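PDB 4B9P: type 3A cellulose-binding domain protein from Clostridium thermocellum, which serves as the extracellular cellulose-binding, biomass-sensing module of an anti-sigma factor that probably releases its sigma factor when polysaccharide is bound. Local coordinates for residues T20-P25 with L117-P122; I57-W62 with I108-N113; S68-T73 with I90-S95. One frame throughout, in Å; residues are numbered along the deposited sequence.

Contact 1: T20-P25 with L117-P122; sequences TKELQP and LSLATP
Leu117 and Leu119 meet the Lys21-Glu22 corner through single methyl groups, and these van der Waals touches make up all of the direct contact. Leu117 brings CD1 up to the backbone: the methyl lies 3.9 Å from Lys21 O and 4.0 Å from Glu22 CB, so a branched apolar residue suits a place where the partner offers mostly backbone and a methylene. Leu119 uses CD2, which comes within 3.9 Å of Lys21 NZ and 4.0 Å of Glu22 OE2. Its side chain crosses both charged chains at about a right angle, so that one methyl touches the ends of two long side chains. Leu119 is the first residue past helix 114-117 to leave helical angles, and its positive phi (63°) turns the chain there.

Polar links are indirect. One water accepts a weak hydrogen bond from Lys21 NZ and donates to Ala120 O at 2.9 Å. The lysine chain runs extended through chi3 and bends at chi4 (73°), which brings its ammonium group to this water. Within the loop, Thr20 OG1 donates to Glu22 O at 2.7 Å from above the carbonyl plane, bracing the corner that presents Lys21 and Glu22.

Both segments are loops: 20-25 connects strand 19-20 to strand 25-31, whereas the loop at 117-122 leaves helix 114-117. Arg110 on strand 104-111 lies next to both, bonded to Leu117 O and in a long, weak ion pair with Glu22, while Leu23 bonds through its backbone to Ile111 of the same strand.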
ATOM      1  N   THR A  20     -15.324   2.043  -5.893  1.00 18.54           N
ATOM      2  CA  THR A  20     -14.356   1.801  -6.949  1.00 17.33           C
ATOM      3  C   THR A  20     -14.265   0.304  -7.227  1.00 17.28           C
ATOM      4  O   THR A  20     -14.418  -0.500  -6.284  1.00 18.07           O
ATOM      5  CB  THR A  20     -12.973   2.359  -6.545  1.00 18.59           C
ATOM      6  OG1 THR A  20     -12.086   2.203  -7.646  1.00 18.67           O
ATOM      7  CG2 THR A  20     -12.349   1.646  -5.311  1.00 19.37           C
ATOM      8  N   LYS A  21     -13.902  -0.083  -8.457  1.00 16.70           N
ATOM      9  CA  LYS A  21     -13.615  -1.502  -8.704  1.00 17.82           C
ATOM     10  C   LYS A  21     -12.130  -1.793  -8.597  1.00 17.94           C
ATOM     11  O   LYS A  21     -11.704  -2.933  -8.798  1.00 19.31           O
ATOM     12  CB  LYS A  21     -14.173  -1.973 -10.032  1.00 20.73           C
ATOM     13  CG  LYS A  21     -13.586  -1.261 -11.219  1.00 23.89           C
ATOM     14  CD  LYS A  21     -14.255  -1.862 -12.503  1.00 25.39           C
ATOM     15  CE  LYS A  21     -14.031  -1.058 -13.758  1.00 28.63           C
ATOM     16  NZ  LYS A  21     -12.619  -1.201 -14.247  1.00 34.22           N
ATOM     17  N   GLU A  22     -11.329  -0.783  -8.221  1.00 18.30           N
ATOM     18  CA  GLU A  22      -9.932  -1.028  -7.891  1.00 20.26           C
ATOM     19  C   GLU A  22      -9.419  -0.005  -6.928  1.00 18.60           C
ATOM     20  O   GLU A  22      -9.647   1.185  -7.085  1.00 19.95           O
ATOM     21  CB  GLU A  22      -8.991  -1.122  -9.090  1.00 26.44           C
ATOM     22  CG  GLU A  22      -9.257  -0.338 -10.287  1.00 34.66           C
ATOM     23  CD  GLU A  22      -8.225  -0.634 -11.386  1.00 35.42           C
ATOM     24  OE1 GLU A  22      -7.132  -0.077 -11.280  1.00 41.25           O
ATOM     25  OE2 GLU A  22      -8.473  -1.432 -12.331  1.00 37.78           O
ATOM     26  N   LEU A  23      -8.744  -0.468  -5.891  1.00 17.07           N
ATOM     27  CA  LEU A  23      -7.990   0.441  -5.016  1.00 17.12           C
ATOM     28  C   LEU A  23      -6.727   0.837  -5.747  1.00 17.26           C
ATOM     29  O   LEU A  23      -6.044  -0.014  -6.300  1.00 18.53           O
ATOM     30  CB  LEU A  23      -7.618  -0.262  -3.717  1.00 18.61           C
ATOM     31  CG  LEU A  23      -8.744  -0.957  -2.964  1.00 18.21           C
ATOM     32  CD1 LEU A  23      -8.218  -1.633  -1.685  1.00 20.72           C
ATOM     33  CD2 LEU A  23      -9.879   0.006  -2.652  1.00 20.06           C
ATOM     34  N   GLN A  24      -6.422   2.138  -5.748  1.00 17.80           N
ATOM     35  CA  GLN A  24      -5.220   2.630  -6.423  1.00 17.15           C
ATOM     36  C   GLN A  24      -4.388   3.509  -5.490  1.00 16.82           C
ATOM     37  O   GLN A  24      -4.194   4.692  -5.732  1.00 17.81           O
ATOM     38  CB  GLN A  24      -5.592   3.399  -7.687  1.00 19.05           C
ATOM     39  CG  GLN A  24      -6.068   2.466  -8.782  1.00 22.97           C
ATOM     40  CD  GLN A  24      -5.985   3.110 -10.152  1.00 25.87           C
ATOM     41  OE1 GLN A  24      -5.569   4.279 -10.289  1.00 29.28           O
ATOM     42  NE2 GLN A  24      -6.391   2.372 -11.165  1.00 28.41           N
ATOM     43  N   PRO A  25      -3.845   2.920  -4.419  1.00 17.09           N
ATOM     44  CA  PRO A  25      -2.882   3.664  -3.597  1.00 18.41           C
ATOM     45  C   PRO A  25      -1.553   3.833  -4.322  1.00 18.24           C
ATOM     46  O   PRO A  25      -1.038   2.881  -4.956  1.00 18.76           O
ATOM     47  CB  PRO A  25      -2.733   2.761  -2.361  1.00 19.20           C
ATOM     48  CG  PRO A  25      -2.904   1.398  -2.904  1.00 21.28           C
ATOM     49  CD  PRO A  25      -3.937   1.509  -4.003  1.00 18.41           C
ATOM     50  N   LEU A 117      -9.744  -6.315 -12.613  1.00 21.16           N
ATOM     51  CA  LEU A 117      -8.472  -5.674 -12.901  1.00 25.20           C
ATOM     52  C   LEU A 117      -8.047  -5.910 -14.351  1.00 30.31           C
ATOM     53  O   LEU A 117      -7.136  -5.271 -14.861  1.00 32.73           O
ATOM     54  CB  LEU A 117      -7.411  -6.114 -11.906  1.00 23.82           C
ATOM     55  CG  LEU A 117      -7.320  -5.147 -10.706  1.00 28.07           C
ATOM     56  CD1 LEU A 117      -8.637  -4.973  -9.951  1.00 30.05           C
ATOM     57  CD2 LEU A 117      -6.190  -5.563  -9.776  1.00 29.75           C
ATOM     58  N   SER A 118      -8.738  -6.829 -15.014  1.00 33.66           N
ATOM     59  CA  SER A 118      -8.469  -7.102 -16.406  1.00 37.39           C
ATOM     60  C   SER A 118      -9.166  -6.135 -17.379  1.00 37.68           C
ATOM     61  O   SER A 118      -8.929  -6.198 -18.590  1.00 38.97           O
ATOM     62  CB  SER A 118      -8.809  -8.562 -16.708  1.00 38.88           C
ATOM     63  OG  SER A 118     -10.179  -8.847 -16.516  1.00 44.76           O
ATOM     64  N   LEU A 119      -9.988  -5.234 -16.836  1.00 38.80           N
ATOM     65  CA  LEU A 119     -10.733  -4.218 -17.610  1.00 41.72           C
ATOM     66  C   LEU A 119     -11.730  -4.836 -18.577  1.00 41.97           C
ATOM     67  O   LEU A 119     -12.027  -4.292 -19.655  1.00 40.98           O
ATOM     68  CB  LEU A 119      -9.810  -3.278 -18.373  1.00 43.27           C
ATOM     69  CG  LEU A 119      -8.784  -2.584 -17.481  1.00 46.04           C
ATOM     70  CD1 LEU A 119      -8.165  -1.500 -18.313  1.00 46.95           C
ATOM     71  CD2 LEU A 119      -9.394  -2.020 -16.188  1.00 45.47           C
ATOM     72  N   ALA A 120     -12.222  -6.000 -18.184  1.00 41.37           N
ATOM     73  CA  ALA A 120     -13.321  -6.631 -18.871  1.00 38.47           C
ATOM     74  C   ALA A 120     -14.440  -6.659 -17.854  1.00 35.24           C
ATOM     75  O   ALA A 120     -14.227  -6.345 -16.676  1.00 39.41           O
ATOM     76  CB  ALA A 120     -12.935  -8.037 -19.323  1.00 37.29           C
ATOM     77  N   THR A 121     -15.643  -6.967 -18.300  1.00 25.91           N
ATOM     78  CA  THR A 121     -16.791  -6.951 -17.415  1.00 25.83           C
ATOM     79  C   THR A 121     -16.690  -8.139 -16.442  1.00 22.14           C
ATOM     80  O   THR A 121     -16.626  -9.272 -16.867  1.00 22.25           O
ATOM     81  CB  THR A 121     -18.050  -7.083 -18.292  1.00 29.18           C
ATOM     82  OG1 THR A 121     -18.093  -5.947 -19.152  1.00 34.25           O
ATOM     83  CG2 THR A 121     -19.303  -7.144 -17.478  1.00 29.14           C
ATOM     84  N   PRO A 122     -16.676  -7.899 -15.126  1.00 20.26           N
ATOM     85  CA  PRO A 122     -16.629  -9.047 -14.210  1.00 21.20           C
ATOM     86  C   PRO A 122     -17.958  -9.806 -14.253  1.00 19.56           C
ATOM     87  O   PRO A 122     -19.011  -9.171 -14.279  1.00 20.55           O
ATOM     88  CB  PRO A 122     -16.435  -8.391 -12.819  1.00 20.84           C
ATOM     89  CG  PRO A 122     -16.019  -6.989 -13.109  1.00 23.42           C
ATOM     90  CD  PRO A 122     -16.575  -6.611 -14.432  1.00 24.06           C
TER
HETATM   91  O   HOH W   1     -14.010  -3.781 -15.276  1.00 45.32           O

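Contact 2: I57-W62 with I108-N113; sequences IYTCDW and ISRIGN
The Tyr58 ring has Ser109 OG at its edge, near the ring plane, and its hydroxyl OH donates a 2.8 Å hydrogen bond to that same oxygen. CD1 of the ring also meets Ile111 CG1 at 3.8 Å, approached obliquely. With CG anti to the backbone N (chi1 171°), the tyrosine reaches across to the neighbouring strand, where a small serine sits beside the ring and accepts the phenol's hydrogen bond. Ile108 approaches the Trp62 ring obliquely too, with CD1 3.8 Å from CE3.

The third flat group is the Arg110 guanidinium, which forms a salt bridge with Asp61. Asp61 OD1 sits at its edge, in plane, and is gripped side-on, accepting from both NE (3.2 Å) and NH2 (3.3 Å) on its syn lone pair. OD2 is closer to NE, at 2.7 Å, but the poor angle there (125°) makes that bond weak. Carboxylate and guanidinium are nearly coplanar, 24° apart, a geometry that limits rotation of the arginine head. Thr59 lies alongside Arg110, the two side chains pointing the same way, with the threonine methyl CG2 3.8 Å from NH2.

Underneath, the backbones pair antiparallel. Ile57 with Gly112 and Thr59 with Arg110 are hydrogen-bonded pairs; Tyr58 with Ile111 and Cys60 with Ser109 are non-hydrogen-bonded pairs. Tyr58, Cys60, Ser109 and Ile111 share the face turned to the second sheet, where they meet Val88, Ile90 and Ile70. Asp61 and Trp62 both face Ile108, whose O accepts from Asp61 N and whose N donates to Trp62 O: a classic beta bulge, here at the edge of one sheet of the CBM3 beta-sandwich.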
ATOM      1  N   ILE A  57      -6.693  -9.495  -5.657  1.00 17.06           N
ATOM      2  CA  ILE A  57      -5.293  -9.669  -6.014  1.00 18.05           C
ATOM      3  C   ILE A  57      -4.612  -8.313  -5.961  1.00 17.34           C
ATOM      4  O   ILE A  57      -5.259  -7.252  -6.029  1.00 18.69           O
ATOM      5  CB  ILE A  57      -5.135 -10.310  -7.426  1.00 20.57           C
ATOM      6  CG1 ILE A  57      -5.692  -9.387  -8.510  1.00 23.44           C
ATOM      7  CG2 ILE A  57      -5.746 -11.727  -7.454  1.00 23.07           C
ATOM      8  CD1 ILE A  57      -5.237  -9.781  -9.912  1.00 26.18           C
ATOM      9  N   TYR A  58      -3.298  -8.357  -5.860  1.00 18.83           N
ATOM     10  CA  TYR A  58      -2.453  -7.189  -5.890  1.00 18.57           C
ATOM     11  C   TYR A  58      -1.647  -7.202  -7.186  1.00 18.95           C
ATOM     12  O   TYR A  58      -1.100  -8.249  -7.575  1.00 20.30           O
ATOM     13  CB  TYR A  58      -1.431  -7.271  -4.711  1.00 19.16           C
ATOM     14  CG  TYR A  58      -0.372  -6.199  -4.811  1.00 19.18           C
ATOM     15  CD1 TYR A  58      -0.611  -4.941  -4.301  1.00 17.72           C
ATOM     16  CD2 TYR A  58       0.822  -6.428  -5.511  1.00 19.41           C
ATOM     17  CE1 TYR A  58       0.334  -3.911  -4.422  1.00 18.43           C
ATOM     18  CE2 TYR A  58       1.766  -5.433  -5.639  1.00 18.97           C
ATOM     19  CZ  TYR A  58       1.500  -4.173  -5.134  1.00 18.01           C
ATOM     20  OH  TYR A  58       2.404  -3.165  -5.320  1.00 18.94           O
ATOM     21  N   THR A  59      -1.505  -6.039  -7.819  1.00 18.62           N
ATOM     22  CA  THR A  59      -0.525  -5.916  -8.857  1.00 19.60           C
ATOM     23  C   THR A  59       0.234  -4.590  -8.713  1.00 20.05           C
ATOM     24  O   THR A  59      -0.338  -3.567  -8.328  1.00 19.62           O
ATOM     25  CB  THR A  59      -1.122  -6.087 -10.253  1.00 24.17           C
ATOM     26  OG1 THR A  59      -0.071  -6.183 -11.234  1.00 29.14           O
ATOM     27  CG2 THR A  59      -2.045  -4.965 -10.577  1.00 25.97           C
ATOM     28  N   CYS A  60       1.537  -4.611  -9.025  1.00 19.81           N
ATOM     29  CA  CYS A  60       2.326  -3.392  -9.111  1.00 19.96           C
ATOM     30  C   CYS A  60       2.453  -3.019 -10.578  1.00 21.19           C
ATOM     31  O   CYS A  60       3.073  -3.737 -11.349  1.00 23.87           O
ATOM     32  CB  CYS A  60       3.713  -3.604  -8.490  1.00 20.62           C
ATOM     33  SG  CYS A  60       4.792  -2.192  -8.708  1.00 21.32           S
ATOM     34  N   ASP A  61       1.810  -1.912 -10.941  1.00 21.32           N
ATOM     35  CA  ASP A  61       1.840  -1.439 -12.298  1.00 23.92           C
ATOM     36  C   ASP A  61       3.188  -0.821 -12.653  1.00 23.81           C
ATOM     37  O   ASP A  61       3.603  -0.893 -13.814  1.00 26.73           O
ATOM     38  CB  ASP A  61       0.721  -0.425 -12.536  1.00 27.60           C
ATOM     39  CG  ASP A  61      -0.623  -1.082 -12.758  0.53 29.57           C
ATOM     40  OD1 ASP A  61      -0.691  -2.305 -13.039  0.42 30.45           O
ATOM     41  OD2 ASP A  61      -1.616  -0.354 -12.660  0.39 29.16           O
ATOM     42  N   TRP A  62       3.864  -0.219 -11.681  1.00 21.62           N
ATOM     43  CA  TRP A  62       5.114   0.460 -11.951  1.00 20.84           C
ATOM     44  C   TRP A  62       5.808   0.792 -10.658  1.00 19.51           C
ATOM     45  O   TRP A  62       5.158   1.085  -9.650  1.00 19.66           O
ATOM     46  CB  TRP A  62       4.849   1.780 -12.685  1.00 23.22           C
ATOM     47  CG  TRP A  62       6.094   2.565 -13.024  1.00 22.96           C
ATOM     48  CD1 TRP A  62       6.852   2.416 -14.142  1.00 25.42           C
ATOM     49  CD2 TRP A  62       6.702   3.606 -12.265  1.00 23.24           C
ATOM     50  NE1 TRP A  62       7.893   3.293 -14.127  1.00 25.86           N
ATOM     51  CE2 TRP A  62       7.842   4.037 -12.988  1.00 25.60           C
ATOM     52  CE3 TRP A  62       6.411   4.202 -11.037  1.00 24.88           C
ATOM     53  CZ2 TRP A  62       8.684   5.049 -12.546  1.00 27.45           C
ATOM     54  CZ3 TRP A  62       7.278   5.228 -10.584  1.00 24.74           C
ATOM     55  CH2 TRP A  62       8.394   5.624 -11.341  1.00 27.29           C
ATOM     56  N   ILE A 108       3.350   2.192  -7.679  1.00 18.07           N
ATOM     57  CA  ILE A 108       1.997   2.398  -8.190  1.00 18.67           C
ATOM     58  C   ILE A 108       1.324   1.029  -8.183  1.00 18.47           C
ATOM     59  O   ILE A 108       1.819   0.125  -8.853  1.00 19.96           O
ATOM     60  CB  ILE A 108       2.064   2.978  -9.621  1.00 21.32           C
ATOM     61  CG1 ILE A 108       2.689   4.381  -9.611  1.00 23.43           C
ATOM     62  CG2 ILE A 108       0.671   3.009 -10.246  1.00 24.36           C
ATOM     63  CD1 ILE A 108       2.720   5.049 -10.933  1.00 28.55           C
ATOM     64  N   SER A 109       0.213   0.889  -7.448  1.00 18.45           N
ATOM     65  CA  SER A 109      -0.444  -0.393  -7.264  1.00 18.36           C
ATOM     66  C   SER A 109      -1.893  -0.348  -7.643  1.00 17.34           C
ATOM     67  O   SER A 109      -2.526   0.706  -7.629  1.00 19.14           O
ATOM     68  CB  SER A 109      -0.394  -0.797  -5.796  1.00 19.50           C
ATOM     69  OG  SER A 109       0.937  -0.827  -5.302  1.00 20.27           O
ATOM     70  N   ARG A 110      -2.415  -1.530  -7.944  1.00 18.10           N
ATOM     71  CA  ARG A 110      -3.855  -1.731  -8.129  1.00 18.87           C
ATOM     72  C   ARG A 110      -4.252  -2.971  -7.367  1.00 17.39           C
ATOM     73  O   ARG A 110      -3.580  -3.988  -7.472  1.00 18.86           O
ATOM     74  CB  ARG A 110      -4.210  -1.889  -9.624  1.00 22.65           C
ATOM     75  CG  ARG A 110      -3.897  -0.662 -10.452  1.00 27.51           C
ATOM     76  CD  ARG A 110      -4.483  -0.791 -11.835  1.00 34.50           C
ATOM     77  NE  ARG A 110      -3.805  -1.850 -12.517  1.00 34.51           N
ATOM     78  CZ  ARG A 110      -4.366  -2.795 -13.266  1.00 37.11           C
ATOM     79  NH1 ARG A 110      -5.688  -2.871 -13.465  1.00 38.42           N
ATOM     80  NH2 ARG A 110      -3.559  -3.673 -13.821  1.00 36.22           N
ATOM     81  N   ILE A 111      -5.390  -2.917  -6.684  1.00 16.79           N
ATOM     82  CA  ILE A 111      -5.873  -4.047  -5.895  1.00 16.86           C
ATOM     83  C   ILE A 111      -7.378  -4.189  -6.145  1.00 16.28           C
ATOM     84  O   ILE A 111      -8.131  -3.221  -6.110  1.00 16.94           O
ATOM     85  CB  ILE A 111      -5.655  -3.826  -4.351  1.00 18.09           C
ATOM     86  CG1 ILE A 111      -4.145  -3.659  -4.056  1.00 17.85           C
ATOM     87  CG2 ILE A 111      -6.241  -4.953  -3.507  1.00 19.05           C
ATOM     88  CD1 ILE A 111      -3.719  -2.227  -3.946  1.00 20.07           C
ATOM     89  N   GLY A 112      -7.808  -5.422  -6.378  1.00 16.80           N
ATOM     90  CA  GLY A 112      -9.230  -5.673  -6.541  1.00 17.52           C
ATOM     91  C   GLY A 112      -9.493  -7.067  -7.033  1.00 16.52           C
ATOM     92  O   GLY A 112      -8.584  -7.907  -7.166  1.00 17.44           O
ATOM     93  N   ASN A 113     -10.773  -7.332  -7.311  1.00 16.13           N
ATOM     94  CA  ASN A 113     -11.198  -8.618  -7.859  1.00 16.06           C
ATOM     95  C   ASN A 113     -10.422  -8.856  -9.165  1.00 16.60           C
ATOM     96  O   ASN A 113     -10.391  -7.973 -10.035  1.00 17.30           O
ATOM     97  CB  ASN A 113     -12.715  -8.489  -8.116  1.00 17.05           C
ATOM     98  CG  ASN A 113     -13.380  -9.756  -8.614  1.00 15.43           C
ATOM     99  OD1 ASN A 113     -12.839 -10.482  -9.424  1.00 17.87           O
ATOM    100  ND2 ASN A 113     -14.602  -9.979  -8.172  1.00 17.47           N
TER

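Contact 3: S68-T73 with I90-S95; sequences SKITGT and IGFTNS
Ile70 and Phe92 lie side by side and point the same way, with Ile70 CD1 3.5 Å from Phe92 CE1. The methyl comes to the ring obliquely. In Ile70 both torsions are near -55°, folding the chain so that CD1 swings toward the phenylalanine while CG2 turns the other way and meets Ile90 CG2 at 4.0 Å, the two isoleucines lying aslant. One branched residue thus touches both apolar neighbours of the opposing strand. Gly72 and Ile90 form a non-hydrogen-bonded pair, their CA atoms 4.3 Å apart.

On the other face Thr71 sits across from Gly91. Its OG1 lies between the backbone N and the carbonyl carbon (chi1 69°) and comes down close over Gly91, 3.3 Å from its CA, at a position that has no side chain. The same torsion turns CG2 toward Thr93 CG2, 3.9 Å away. Thr71 OG1 is joined by a water to Phe92 O, and another water connects Ser68 O with Thr93 OG1. Lys69 is extended beyond CB, and its NZ donates to a third water 2.6 Å away, which in turn donates to Ser95 O.

The strands are joined by Thr71 N to Gly91 O (2.9 Å), its return bond Gly91 N to Thr71 O, and Thr93 N to Lys69 O just beyond the strand ends.

These are the two strands of a beta hairpin, 70-81 and 84-92, with 70-81 at the edge of its sheet and 84-92 next to strand 42-48. The Ile70, Ile90 and Phe92 face looks onto the other sheet, touching Ile107 and Val105 of strand 104-111 and Tyr58 and Cys60 of strand 56-63.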
ATOM      1  N   SER A  68       9.386  -5.834 -10.737  1.00 20.00           N
ATOM      2  CA  SER A  68       9.887  -7.138 -10.377  1.00 20.45           C
ATOM      3  C   SER A  68      10.597  -7.151  -9.039  1.00 18.97           C
ATOM      4  O   SER A  68      10.821  -8.221  -8.513  1.00 20.12           O
ATOM      5  CB  SER A  68      10.785  -7.719 -11.482  1.00 22.59           C
ATOM      6  OG  SER A  68      11.684  -6.723 -11.952  1.00 25.39           O
ATOM      7  N   LYS A  69      10.918  -5.990  -8.492  1.00 18.33           N
ATOM      8  CA  LYS A  69      11.528  -5.894  -7.155  1.00 17.83           C
ATOM      9  C   LYS A  69      10.511  -5.693  -6.026  1.00 17.51           C
ATOM     10  O   LYS A  69      10.879  -5.646  -4.851  1.00 18.72           O
ATOM     11  CB  LYS A  69      12.636  -4.782  -7.114  1.00 19.08           C
ATOM     12  CG  LYS A  69      13.806  -5.154  -8.019  1.00 22.07           C
ATOM     13  CD  LYS A  69      14.865  -4.074  -8.025  1.00 24.20           C
ATOM     14  CE  LYS A  69      15.986  -4.489  -8.987  1.00 29.26           C
ATOM     15  NZ  LYS A  69      17.119  -3.564  -8.931  1.00 30.77           N
ATOM     16  N   ILE A  70       9.234  -5.558  -6.399  1.00 17.71           N
ATOM     17  CA  ILE A  70       8.153  -5.275  -5.469  1.00 17.75           C
ATOM     18  C   ILE A  70       7.349  -6.538  -5.230  1.00 17.72           C
ATOM     19  O   ILE A  70       7.106  -7.291  -6.179  1.00 19.09           O
ATOM     20  CB  ILE A  70       7.193  -4.171  -6.074  1.00 18.88           C
ATOM     21  CG1 ILE A  70       7.965  -2.905  -6.466  1.00 20.57           C
ATOM     22  CG2 ILE A  70       6.112  -3.889  -5.053  1.00 20.06           C
ATOM     23  CD1 ILE A  70       8.813  -2.285  -5.329  1.00 22.53           C
ATOM     24  N   THR A  71       6.928  -6.743  -3.986  1.00 17.83           N
ATOM     25  CA  THR A  71       5.979  -7.803  -3.657  1.00 19.14           C
ATOM     26  C   THR A  71       4.711  -7.160  -3.072  1.00 18.20           C
ATOM     27  O   THR A  71       4.788  -6.102  -2.456  1.00 19.03           O
ATOM     28  CB  THR A  71       6.562  -8.811  -2.637  1.00 19.89           C
ATOM     29  OG1 THR A  71       6.711  -8.193  -1.361  1.00 21.11           O
ATOM     30  CG2 THR A  71       7.936  -9.277  -3.077  1.00 22.63           C
ATOM     31  N   GLY A  72       3.561  -7.789  -3.263  1.00 18.81           N
ATOM     32  CA  GLY A  72       2.364  -7.320  -2.602  1.00 19.49           C
ATOM     33  C   GLY A  72       1.491  -8.499  -2.286  1.00 19.60           C
ATOM     34  O   GLY A  72       1.364  -9.418  -3.110  1.00 23.14           O
ATOM     35  N   THR A  73       0.845  -8.450  -1.126  0.68 19.58           N
ATOM     36  CA  THR A  73      -0.013  -9.519  -0.680  0.68 21.61           C
ATOM     37  C   THR A  73      -1.257  -8.879  -0.095  0.68 19.49           C
ATOM     38  O   THR A  73      -1.172  -7.841   0.566  0.68 21.24           O
ATOM     39  CB  THR A  73       0.697 -10.333   0.435  0.68 23.25           C
ATOM     40  OG1 THR A  73       2.061 -10.606   0.069  0.68 28.37           O
ATOM     41  CG2 THR A  73      -0.080 -11.639   0.759  0.68 24.28           C
ATOM     42  N   ILE A  90       2.907  -4.417   1.146  1.00 17.84           N
ATOM     43  CA  ILE A  90       3.851  -4.238   0.063  1.00 16.99           C
ATOM     44  C   ILE A  90       5.230  -4.455   0.654  1.00 18.85           C
ATOM     45  O   ILE A  90       5.549  -3.961   1.734  1.00 19.48           O
ATOM     46  CB  ILE A  90       3.723  -2.822  -0.502  1.00 19.05           C
ATOM     47  CG1 ILE A  90       2.395  -2.684  -1.218  1.00 23.13           C
ATOM     48  CG2 ILE A  90       4.886  -2.510  -1.475  1.00 22.71           C
ATOM     49  CD1 ILE A  90       2.100  -1.258  -1.721  1.00 25.31           C
ATOM     50  N   GLY A  91       6.030  -5.251  -0.023  1.00 18.83           N
ATOM     51  CA  GLY A  91       7.377  -5.515   0.416  1.00 19.64           C
ATOM     52  C   GLY A  91       8.291  -5.511  -0.783  1.00 18.80           C
ATOM     53  O   GLY A  91       7.917  -5.066  -1.885  1.00 18.50           O
ATOM     54  N   PHE A  92       9.506  -6.012  -0.559  1.00 17.95           N
ATOM     55  CA  PHE A  92      10.547  -5.934  -1.569  1.00 18.05           C
ATOM     56  C   PHE A  92      11.261  -7.260  -1.611  1.00 18.74           C
ATOM     57  O   PHE A  92      11.396  -7.951  -0.591  1.00 21.12           O
ATOM     58  CB  PHE A  92      11.517  -4.825  -1.167  1.00 18.02           C
ATOM     59  CG  PHE A  92      10.851  -3.488  -1.090  1.00 17.66           C
ATOM     60  CD1 PHE A  92      10.740  -2.696  -2.204  1.00 20.42           C
ATOM     61  CD2 PHE A  92      10.265  -3.061   0.097  1.00 17.81           C
ATOM     62  CE1 PHE A  92      10.075  -1.488  -2.141  1.00 20.87           C
ATOM     63  CE2 PHE A  92       9.607  -1.847   0.146  1.00 19.66           C
ATOM     64  CZ  PHE A  92       9.513  -1.085  -0.962  1.00 21.13           C
ATOM     65  N   THR A  93      11.781  -7.625  -2.775  1.00 18.28           N
ATOM     66  CA  THR A  93      12.456  -8.921  -2.881  1.00 19.30           C
ATOM     67  C   THR A  93      13.828  -8.872  -2.221  1.00 21.02           C
ATOM     68  O   THR A  93      14.385  -7.796  -1.941  1.00 21.54           O
ATOM     69  CB  THR A  93      12.628  -9.333  -4.320  1.00 19.54           C
ATOM     70  OG1 THR A  93      13.449  -8.334  -4.948  1.00 21.16           O
ATOM     71  CG2 THR A  93      11.273  -9.478  -5.020  1.00 20.11           C
ATOM     72  N   ASN A  94      14.388 -10.055  -1.998  1.00 23.33           N
ATOM     73  CA  ASN A  94      15.653 -10.193  -1.308  1.00 25.90           C
ATOM     74  C   ASN A  94      16.739  -9.437  -2.072  1.00 26.94           C
ATOM     75  O   ASN A  94      17.693  -8.953  -1.471  1.00 28.17           O
ATOM     76  CB  ASN A  94      15.995 -11.676  -1.176  1.00 29.18           C
ATOM     77  CG  ASN A  94      17.130 -11.912  -0.250  1.00 38.29           C
ATOM     78  OD1 ASN A  94      17.128 -11.401   0.870  1.00 42.58           O
ATOM     79  ND2 ASN A  94      18.135 -12.667  -0.703  1.00 43.74           N
ATOM     80  N   SER A  95      16.607  -9.359  -3.397  1.00 25.24           N
ATOM     81  CA  SER A  95      17.583  -8.717  -4.263  1.00 25.97           C
ATOM     82  C   SER A  95      17.199  -7.266  -4.646  1.00 25.24           C
ATOM     83  O   SER A  95      17.792  -6.679  -5.545  1.00 27.20           O
ATOM     84  CB  SER A  95      17.799  -9.605  -5.476  1.00 26.94           C
ATOM     85  OG  SER A  95      18.599 -10.758  -5.143  1.00 28.23           O
TER
HETATM   86  O   HOH W   2      13.427  -9.072  -7.701  1.00 23.35           O
HETATM   87  O   HOH W   3      18.563  -3.764  -6.811  1.00 50.79           O
HETATM   88  O   HOH W   4       8.587  -9.272   0.316  1.00 29.82           O

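Overall arrangement
Contacts 2 and 3 pair strands in different sheets of the sandwich, and they meet in its interior: their centres are 13 Å apart, with Tyr58 CD2 3.4 Å from Gly72 CA and Cys60 SG 3.9 Å from Ile70 CG1. Contact 1 adjoins contact 2, centres 9 Å apart; Leu117 CD1 lies 3.5 Å from Gly112 CA, where the chain turns a corner. Contacts 1 and 3 do not touch, their nearest atoms being about 6 Å apart. Measured to side chains, bound zinc lies about 8 Å from Ile108 and 10 Å from Lys21, and calcium about 11 Å from Ile111 and 12 Å from Lys21; contact 3 is remote from the metal-binding residues.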